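Local coordinates for geobacter metallireducens SMUG1 (Geobacter metallireducens, PDB 5H9I), which is a SMUG1-type protein of the uracil DNA glycosylase superfamily, with an alpha/beta fold, and holds xanthine in a pocket in this crystal, at residues Ala16-Ala19 with Gly20-Phe23; Ala78-Thr81 with Glu82-Ile86; Leu172-Arg175 with Arg176-Leu180. All coordinates share one frame; numbering follows the deposited sequence.

Interaction 1: residues Ala16-Ala19 with Gly20-Phe23; sequences ADLA and GLSF
Leu18 and Leu21 meet where helix 7-19 runs out into the loop leading to strand 29-31. The contact is local. It has the shape of a type I turn, with Ala19 and Gly20 at its corner. One backbone hydrogen bond closes the turn. Leu21 N donates to Leu18 O over 3.0 Å, with an N-H...O angle of 155°. This is the i to i+3 bond of a beta turn. Two residues earlier in the chain, Ala19 N makes a weak bond to Ala16 O at 3.3 Å.

The side chain of Leu21 folds back over the carbonyls of Asp17 and Leu18. Leu21 CG sits 3.6 Å from Asp17 O. CG of Leu21 stands beside its own backbone N (chi1 -57°), which carries CD1 back toward the helix. There the contact becomes apolar. The two leucines meet through one methyl each.

Surrounding residues place the turn in the fold. Leu18 is buried against Leu166 of helix 160-181 and against Pro142 and Leu143, while Leu21 rests on Pro165. Farther along, the Phe23 ring packs edge-to-face with Phe145. Within the turn, Leu21 CD1 touches Leu18 CD2 at 3.7 Å and reaches to 4.0 Å from Leu18 CA.

Interaction 2: residues Ala78-Thr81 with Glu82-Ile86; sequences AVVT and EWLGI. With IPA (isopropyl alcohol), chain G.
Val80 has CG1 anti to its backbone N (chi1 170°), which turns this methyl toward Ile86, 3.8 Å from Ile86 CB. Thr81 has OG1 between its own N and carbonyl carbon (chi1 68°), where it can bond back to Ala78 O at 3.2 Å. Both belong to the C-terminal end of helix 77-84, which widens into a pi-type turn at 82-84. Gly85 then leaves the helix with positive phi.

Ala78 O is still regular. It takes the ordinary helical bond from Glu82 N as well as the Thr81 hydroxyl. The widening begins at Val79 O, which accepts Trp83 N at 2.9 Å and also Leu84 N, five residues on, at 3.3 Å. The chain then turns back, and Ile86 N reaches Val80 O over 3.1 Å in a nearly straight bond (174°). This bond spans six residues.

Val79 CG2 runs alongside Trp83 CB. The indole continues away to helix 112-125, and its NE1 bonds to Gly126 O. Ile86 packs on Pro40 and Tyr44 of helix 38-48. An isopropyl alcohol bonds weakly to Glu82 O through O2, but its exact placement is doubtful. Two CA-H...O contacts link Thr81 to the turn that follows the helix: Gly85 CA lies 3.4 Å from Thr81 O, and Thr81 CA lies 3.4 Å from Ile86 O.

Interaction 3: residues Leu172-Arg175 with Arg176-Leu180; sequences LALR and RTVVL
Arg176 lies back across Leu172, one turn earlier on the long helix 160-181. Its backbone N bonds to Leu172 O at 2.9 Å. Its side chain leaves beside the backbone N (chi1 -74°) and stays extended from CG to NE, which brings the guanidinium back over Leu172. Leu172 CD2 sits over one face of that group, displaced toward its rim and 3.5 Å from Arg176 NH1. Leu172 CD1 lies on the same face, nearest NE. The polar end of Arg176 has partners elsewhere, among them a glycerol that bonds to NH1. The side chain also touches Ile10 and Ala13 of helix 7-19.

Thr177 comes next and grips Ala173 O twice. The backbone N is 2.9 Å from Ala173 O and the hydroxyl OG1 2.8 Å, and the two donors approach from opposite faces of the carbonyl plane. The side chain is buried, with Ile10 and Leu56 of strand 55-59 beside it.

Val178 N bonds to Leu174 O. Val178 CG2 is 3.4 Å from Leu174 O. It also faces Leu174 CD1, more loosely, at 4.3 Å. Both side chains look toward helix 191-201. Val179 N then bonds to Arg175 O, and Val179 CG2 approaches Arg175 O to 3.3 Å. The Arg175 side chain bends away to give NH1 to Ala200 O. Leu180 ends the segment by bonding its N to Arg176 O, and its side chain rests on Leu7.

The backbone bonding is that of a regular alpha helix. The Thr177 hydroxyl is bonded within the helix, which is consistent with its buried position. The Leu172 methyls cover part of a charged group without competing for the hydrogen bonds of NH1 and NH2, which are made outside the pair.

How the interactions relate
Interaction 1, at the end of helix 7-19 and the loop after it, and interaction 3, within helix 160-181, sit on two helices that pack together. They touch directly, with Asp17 OD2 4.0 Å from Leu172 CD2, although their centres are about 19 Å apart. Interaction 2 lies across the chain's centre from interaction 1, with centres about 30 Å apart. The nearest atoms of interactions 2 and 3 are about 16 Å apart. None of the three touches the bound xanthine. The side chain of Leu18 is about 13 Å from the xanthine. The side chain of Leu174 is about 12 Å from the xanthine. The side chain of Trp83 is about 10 Å from the pentanoic acid.

Interaction 1: residues Ala16-Ala19 with Gly20-Phe23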
ATOM      1  N   ALA A  16     -11.175  -1.630 -11.676  1.00 20.34           N
ATOM      2  CA  ALA A  16     -11.795  -2.092 -12.953  1.00 26.26           C
ATOM      3  C   ALA A  16     -10.836  -2.963 -13.760  1.00 29.56           C
ATOM      4  O   ALA A  16     -11.207  -4.030 -14.387  1.00 26.51           O
ATOM      5  CB  ALA A  16     -12.239  -0.949 -13.794  1.00 25.27           C
ATOM      6  N   ASP A  17      -9.604  -2.517 -13.874  1.00 22.71           N
ATOM      7  CA  ASP A  17      -8.602  -3.268 -14.572  1.00 21.84           C
ATOM      8  C   ASP A  17      -8.397  -4.609 -13.891  1.00 23.97           C
ATOM      9  O   ASP A  17      -8.262  -5.653 -14.558  1.00 25.64           O
ATOM     10  CB  ASP A  17      -7.282  -2.511 -14.615  1.00 19.48           C
ATOM     11  CG  ASP A  17      -7.290  -1.405 -15.547  1.00 25.57           C
ATOM     12  OD1 ASP A  17      -8.134  -1.487 -16.462  1.00 26.77           O
ATOM     13  OD2 ASP A  17      -6.447  -0.486 -15.525  1.00 22.09           O
ATOM     14  N   LEU A  18      -8.336  -4.643 -12.549  1.00 19.77           N
ATOM     15  CA  LEU A  18      -8.174  -5.856 -11.786  1.00 21.60           C
ATOM     16  C   LEU A  18      -9.332  -6.876 -11.922  1.00 25.25           C
ATOM     17  O   LEU A  18      -9.086  -8.082 -11.855  1.00 25.49           O
ATOM     18  CB  LEU A  18      -7.845  -5.553 -10.311  1.00 26.00           C
ATOM     19  CG  LEU A  18      -6.496  -4.753 -10.180  1.00 24.35           C
ATOM     20  CD1 LEU A  18      -6.335  -4.333  -8.730  1.00 27.49           C
ATOM     21  CD2 LEU A  18      -5.285  -5.470 -10.630  1.00 27.90           C
ATOM     22  N   ALA A  19     -10.524  -6.339 -12.070  1.00 28.37           N
ATOM     23  CA  ALA A  19     -11.726  -7.150 -12.092  1.00 28.36           C
ATOM     24  C   ALA A  19     -11.812  -8.050 -13.308  1.00 37.83           C
ATOM     25  O   ALA A  19     -12.568  -9.015 -13.233  1.00 41.93           O
ATOM     26  CB  ALA A  19     -12.947  -6.245 -12.112  1.00 24.61           C
ATOM     27  N   GLY A  20     -11.103  -7.692 -14.379  1.00 35.42           N
ATOM     28  CA  GLY A  20     -11.022  -8.460 -15.594  1.00 35.64           C
ATOM     29  C   GLY A  20      -9.984  -9.586 -15.515  1.00 39.92           C
ATOM     30  O   GLY A  20     -10.017 -10.509 -16.303  1.00 44.02           O
ATOM     31  N   LEU A  21      -9.102  -9.554 -14.519  1.00 31.77           N
ATOM     32  CA  LEU A  21      -8.011 -10.540 -14.425  1.00 25.78           C
ATOM     33  C   LEU A  21      -8.412 -11.855 -13.785  1.00 30.39           C
ATOM     34  O   LEU A  21      -9.300 -11.914 -12.912  1.00 35.75           O
ATOM     35  CB  LEU A  21      -6.860  -9.946 -13.601  1.00 24.76           C
ATOM     36  CG  LEU A  21      -6.291  -8.667 -14.104  1.00 31.59           C
ATOM     37  CD1 LEU A  21      -5.210  -8.207 -13.140  1.00 31.89           C
ATOM     38  CD2 LEU A  21      -5.731  -8.802 -15.503  1.00 33.87           C
ATOM     39  N   SER A  22      -7.728 -12.924 -14.167  1.00 29.40           N
ATOM     40  CA  SER A  22      -7.986 -14.215 -13.576  1.00 36.73           C
ATOM     41  C   SER A  22      -6.753 -14.736 -12.916  1.00 27.42           C
ATOM     42  O   SER A  22      -5.647 -14.531 -13.415  1.00 30.59           O
ATOM     43  CB  SER A  22      -8.450 -15.254 -14.644  1.00 40.68           C
ATOM     44  OG  SER A  22      -9.688 -14.816 -15.180  1.00 56.91           O
ATOM     45  N   PHE A  23      -6.963 -15.437 -11.803  1.00 30.25           N
ATOM     46  CA  PHE A  23      -5.901 -16.070 -11.068  1.00 32.71           C
ATOM     47  C   PHE A  23      -6.320 -17.502 -10.772  1.00 39.08           C
ATOM     48  O   PHE A  23      -7.478 -17.747 -10.511  1.00 44.83           O
ATOM     49  CB  PHE A  23      -5.580 -15.323  -9.782  1.00 33.35           C
ATOM     50  CG  PHE A  23      -5.260 -13.870 -10.012  1.00 28.37           C
ATOM     51  CD1 PHE A  23      -3.944 -13.496 -10.277  1.00 30.73           C
ATOM     52  CD2 PHE A  23      -6.279 -12.895  -9.997  1.00 29.89           C
ATOM     53  CE1 PHE A  23      -3.634 -12.179 -10.529  1.00 33.57           C
ATOM     54  CE2 PHE A  23      -5.943 -11.557 -10.197  1.00 26.48           C
ATOM     55  CZ  PHE A  23      -4.636 -11.229 -10.507  1.00 30.60           C
TER

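Interaction 2: residues Ala78-Thr81 with Glu82-Ile86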
ATOM      1  N   ALA A  78      -5.561   0.396  14.916  1.00 15.84           N
ATOM      2  CA  ALA A  78      -5.443   1.408  15.930  1.00 17.44           C
ATOM      3  C   ALA A  78      -4.918   2.743  15.386  1.00 17.82           C
ATOM      4  O   ALA A  78      -5.485   3.814  15.644  1.00 15.92           O
ATOM      5  CB  ALA A  78      -4.633   0.959  17.085  1.00 23.42           C
ATOM      6  N   VAL A  79      -3.865   2.631  14.563  1.00 15.70           N
ATOM      7  CA  VAL A  79      -3.283   3.856  14.077  1.00 15.64           C
ATOM      8  C   VAL A  79      -4.216   4.513  13.080  1.00 14.42           C
ATOM      9  O   VAL A  79      -4.293   5.794  13.056  1.00 14.87           O
ATOM     10  CB  VAL A  79      -1.789   3.667  13.662  1.00 16.73           C
ATOM     11  CG1 VAL A  79      -1.754   3.036  12.385  1.00 18.06           C
ATOM     12  CG2 VAL A  79      -1.128   5.093  13.693  1.00 18.87           C
ATOM     13  N   VAL A  80      -4.999   3.776  12.274  1.00 14.55           N
ATOM     14  CA  VAL A  80      -5.863   4.397  11.330  1.00 13.68           C
ATOM     15  C   VAL A  80      -7.010   5.096  12.050  1.00 14.83           C
ATOM     16  O   VAL A  80      -7.338   6.244  11.733  1.00 14.95           O
ATOM     17  CB  VAL A  80      -6.399   3.415  10.392  1.00 13.76           C
ATOM     18  CG1 VAL A  80      -7.506   3.962   9.529  1.00 13.89           C
ATOM     19  CG2 VAL A  80      -5.297   2.810   9.512  1.00 15.06           C
ATOM     20  N   THR A  81      -7.579   4.487  13.111  1.00 14.92           N
ATOM     21  CA  THR A  81      -8.654   5.102  13.850  1.00 14.61           C
ATOM     22  C   THR A  81      -8.182   6.260  14.718  1.00 15.23           C
ATOM     23  O   THR A  81      -8.842   7.317  14.745  1.00 17.35           O
ATOM     24  CB  THR A  81      -9.471   4.074  14.727  1.00 17.04           C
ATOM     25  OG1 THR A  81      -8.656   3.602  15.761  1.00 23.25           O
ATOM     26  CG2 THR A  81      -9.918   3.010  13.955  1.00 21.90           C
ATOM     27  N   GLU A  82      -7.056   6.108  15.408  1.00 15.28           N
ATOM     28  CA  GLU A  82      -6.627   7.048  16.453  1.00 15.28           C
ATOM     29  C   GLU A  82      -5.852   8.199  15.816  1.00 15.48           C
ATOM     30  O   GLU A  82      -6.017   9.335  16.274  1.00 22.27           O
ATOM     31  CB  GLU A  82      -5.740   6.353  17.510  1.00 19.40           C
ATOM     32  CG  GLU A  82      -6.567   5.321  18.308  1.00 23.45           C
ATOM     33  CD  GLU A  82      -5.729   4.389  19.244  1.00 37.49           C
ATOM     34  OE1 GLU A  82      -4.469   4.526  19.333  1.00 34.76           O
ATOM     35  OE2 GLU A  82      -6.354   3.463  19.889  1.00 40.11           O
ATOM     36  N   TRP A  83      -5.002   7.937  14.832  1.00 12.76           N
ATOM     37  CA  TRP A  83      -4.127   9.009  14.334  1.00 14.20           C
ATOM     38  C   TRP A  83      -4.769   9.616  13.100  1.00 16.20           C
ATOM     39  O   TRP A  83      -4.812  10.865  13.023  1.00 14.53           O
ATOM     40  CB  TRP A  83      -2.740   8.463  14.032  1.00 13.90           C
ATOM     41  CG  TRP A  83      -1.771   9.632  13.856  1.00 13.32           C
ATOM     42  CD1 TRP A  83      -1.517  10.627  14.796  1.00 14.77           C
ATOM     43  CD2 TRP A  83      -0.915   9.865  12.773  1.00 14.34           C
ATOM     44  NE1 TRP A  83      -0.560  11.487  14.276  1.00 14.73           N
ATOM     45  CE2 TRP A  83      -0.189  11.071  13.056  1.00 11.32           C
ATOM     46  CE3 TRP A  83      -0.752   9.265  11.502  1.00 16.85           C
ATOM     47  CZ2 TRP A  83       0.750  11.564  12.171  1.00 13.82           C
ATOM     48  CZ3 TRP A  83       0.118   9.800  10.631  1.00 15.79           C
ATOM     49  CH2 TRP A  83       0.867  10.964  11.001  1.00 15.38           C
ATOM     50  N   LEU A  84      -5.221   8.816  12.166  1.00 13.73           N
ATOM     51  CA  LEU A  84      -5.749   9.335  10.926  1.00 11.80           C
ATOM     52  C   LEU A  84      -7.198   9.769  11.096  1.00 14.75           C
ATOM     53  O   LEU A  84      -7.744  10.515  10.279  1.00 14.27           O
ATOM     54  CB  LEU A  84      -5.586   8.340   9.767  1.00 12.96           C
ATOM     55  CG  LEU A  84      -4.187   7.962   9.377  1.00 13.39           C
ATOM     56  CD1 LEU A  84      -4.137   6.910   8.276  1.00 17.27           C
ATOM     57  CD2 LEU A  84      -3.378   9.238   8.991  1.00 13.98           C
ATOM     58  N   GLY A  85      -7.870   9.236  12.099  1.00 13.48           N
ATOM     59  CA  GLY A  85      -9.289   9.526  12.259  1.00 13.38           C
ATOM     60  C   GLY A  85     -10.195   8.946  11.304  1.00 15.25           C
ATOM     61  O   GLY A  85     -11.285   9.526  11.017  1.00 16.09           O
ATOM     62  N   ILE A  86      -9.884   7.771  10.806  1.00 13.22           N
ATOM     63  CA  ILE A  86     -10.703   7.062   9.855  1.00 13.17           C
ATOM     64  C   ILE A  86     -11.266   5.790  10.471  1.00 14.43           C
ATOM     65  O   ILE A  86     -10.536   5.035  11.037  1.00 14.08           O
ATOM     66  CB  ILE A  86      -9.867   6.737   8.600  1.00 12.58           C
ATOM     67  CG1 ILE A  86      -9.571   8.032   7.837  1.00 11.95           C
ATOM     68  CG2 ILE A  86     -10.627   5.787   7.661  1.00 14.16           C
ATOM     69  CD1 ILE A  86      -8.644   7.800   6.652  1.00 14.25           C
TER
HETATM   70  C1  IPA G 306      -9.738   9.175  16.474  1.00 25.21           C
HETATM   71  C2  IPA G 306     -10.029  10.515  15.912  1.00 27.65           C
HETATM   72  C3  IPA G 306     -11.043  11.224  16.838  1.00 29.51           C
HETATM   73  O2  IPA G 306      -8.749  11.194  15.590  1.00 36.11           O

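Interaction 3: residues Leu172-Arg175 with Arg176-Leu180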
ATOM      1  N   LEU A 172       0.438   0.890 -14.497  1.00 15.73           N
ATOM      2  CA  LEU A 172      -0.313   2.010 -15.030  1.00 15.57           C
ATOM      3  C   LEU A 172      -0.876   2.932 -13.871  1.00 14.92           C
ATOM      4  O   LEU A 172      -0.736   4.151 -13.929  1.00 15.82           O
ATOM      5  CB  LEU A 172      -1.483   1.529 -15.878  1.00 16.12           C
ATOM      6  CG  LEU A 172      -2.550   2.569 -16.307  1.00 17.33           C
ATOM      7  CD1 LEU A 172      -1.885   3.677 -17.100  1.00 18.66           C
ATOM      8  CD2 LEU A 172      -3.632   1.845 -17.077  1.00 21.60           C
ATOM      9  N   ALA A 173      -1.376   2.253 -12.822  1.00 13.54           N
ATOM     10  CA  ALA A 173      -1.925   3.036 -11.690  1.00 13.58           C
ATOM     11  C   ALA A 173      -0.780   3.819 -11.039  1.00 14.42           C
ATOM     12  O   ALA A 173      -0.958   4.925 -10.567  1.00 14.00           O
ATOM     13  CB  ALA A 173      -2.617   2.128 -10.693  1.00 13.32           C
ATOM     14  N   LEU A 174       0.399   3.205 -10.904  1.00 14.44           N
ATOM     15  CA  LEU A 174       1.504   3.878 -10.294  1.00 11.20           C
ATOM     16  C   LEU A 174       2.012   5.112 -11.089  1.00 13.54           C
ATOM     17  O   LEU A 174       2.260   6.144 -10.569  1.00 13.40           O
ATOM     18  CB  LEU A 174       2.691   2.907  -9.983  1.00 14.22           C
ATOM     19  CG  LEU A 174       3.903   3.456  -9.329  1.00 14.22           C
ATOM     20  CD1 LEU A 174       3.626   4.202  -8.024  1.00 15.09           C
ATOM     21  CD2 LEU A 174       4.930   2.281  -9.148  1.00 16.13           C
ATOM     22  N   ARG A 175       2.135   4.887 -12.447  1.00 12.18           N
ATOM     23  CA  ARG A 175       2.442   5.998 -13.269  1.00 13.81           C
ATOM     24  C   ARG A 175       1.398   7.151 -13.156  1.00 13.85           C
ATOM     25  O   ARG A 175       1.815   8.290 -13.048  1.00 14.40           O
ATOM     26  CB  ARG A 175       2.582   5.579 -14.742  1.00 15.42           C
ATOM     27  CG  ARG A 175       3.868   4.844 -15.031  1.00 16.40           C
ATOM     28  CD  ARG A 175       4.019   4.550 -16.474  1.00 15.46           C
ATOM     29  NE  ARG A 175       3.158   3.528 -16.998  1.00 17.11           N
ATOM     30  CZ  ARG A 175       3.472   2.229 -17.011  1.00 16.47           C
ATOM     31  NH1 ARG A 175       4.610   1.792 -16.548  1.00 16.14           N
ATOM     32  NH2 ARG A 175       2.581   1.384 -17.512  1.00 18.71           N
ATOM     33  N   ARG A 176       0.102   6.809 -13.152  1.00 15.33           N
ATOM     34  CA  ARG A 176      -0.894   7.808 -12.988  1.00 14.28           C
ATOM     35  C   ARG A 176      -0.750   8.542 -11.624  1.00 15.23           C
ATOM     36  O   ARG A 176      -0.903   9.771 -11.572  1.00 13.92           O
ATOM     37  CB  ARG A 176      -2.266   7.181 -13.053  1.00 14.01           C
ATOM     38  CG  ARG A 176      -2.679   6.784 -14.487  1.00 14.87           C
ATOM     39  CD  ARG A 176      -3.873   5.979 -14.490  1.00 16.92           C
ATOM     40  NE  ARG A 176      -4.454   5.903 -15.857  1.00 16.96           N
ATOM     41  CZ  ARG A 176      -5.367   5.033 -16.212  1.00 17.92           C
ATOM     42  NH1 ARG A 176      -5.846   4.069 -15.441  1.00 16.87           N
ATOM     43  NH2 ARG A 176      -5.794   5.151 -17.504  1.00 19.77           N
ATOM     44  N   THR A 177      -0.441   7.784 -10.591  1.00 14.68           N
ATOM     45  CA  THR A 177      -0.254   8.376  -9.257  1.00 12.00           C
ATOM     46  C   THR A 177       0.863   9.385  -9.257  1.00 12.17           C
ATOM     47  O   THR A 177       0.821  10.485  -8.663  1.00 13.40           O
ATOM     48  CB  THR A 177      -0.064   7.256  -8.225  1.00 12.52           C
ATOM     49  OG1 THR A 177      -1.187   6.397  -8.227  1.00 14.10           O
ATOM     50  CG2 THR A 177       0.200   7.868  -6.872  1.00 13.91           C
ATOM     51  N   VAL A 178       1.964   9.000  -9.921  1.00 12.26           N
ATOM     52  CA  VAL A 178       3.130   9.878  -9.974  1.00 13.27           C
ATOM     53  C   VAL A 178       2.853  11.119 -10.854  1.00 13.59           C
ATOM     54  O   VAL A 178       3.283  12.231 -10.515  1.00 14.83           O
ATOM     55  CB  VAL A 178       4.388   9.065 -10.464  1.00 13.72           C
ATOM     56  CG1 VAL A 178       5.532   9.983 -10.879  1.00 14.28           C
ATOM     57  CG2 VAL A 178       4.782   8.128  -9.346  1.00 13.75           C
ATOM     58  N   VAL A 179       2.160  10.946 -11.962  1.00 14.35           N
ATOM     59  CA  VAL A 179       1.827  12.129 -12.765  1.00 16.11           C
ATOM     60  C   VAL A 179       0.901  13.074 -11.967  1.00 15.72           C
ATOM     61  O   VAL A 179       1.073  14.284 -12.056  1.00 17.31           O
ATOM     62  CB  VAL A 179       1.150  11.720 -14.079  1.00 15.43           C
ATOM     63  CG1 VAL A 179       0.502  12.950 -14.811  1.00 21.29           C
ATOM     64  CG2 VAL A 179       2.208  11.006 -14.949  1.00 17.67           C
ATOM     65  N   LEU A 180      -0.028  12.500 -11.150  1.00 13.62           N
ATOM     66  CA  LEU A 180      -0.886  13.427 -10.354  1.00 13.48           C
ATOM     67  C   LEU A 180      -0.162  14.112  -9.202  1.00 14.43           C
ATOM     68  O   LEU A 180      -0.297  15.329  -8.964  1.00 16.07           O
ATOM     69  CB  LEU A 180      -1.989  12.616  -9.833  1.00 12.41           C
ATOM     70  CG  LEU A 180      -3.029  13.367  -8.884  1.00 13.92           C
ATOM     71  CD1 LEU A 180      -3.842  14.309  -9.726  1.00 19.74           C
ATOM     72  CD2 LEU A 180      -3.861  12.415  -8.106  1.00 21.24           C
TER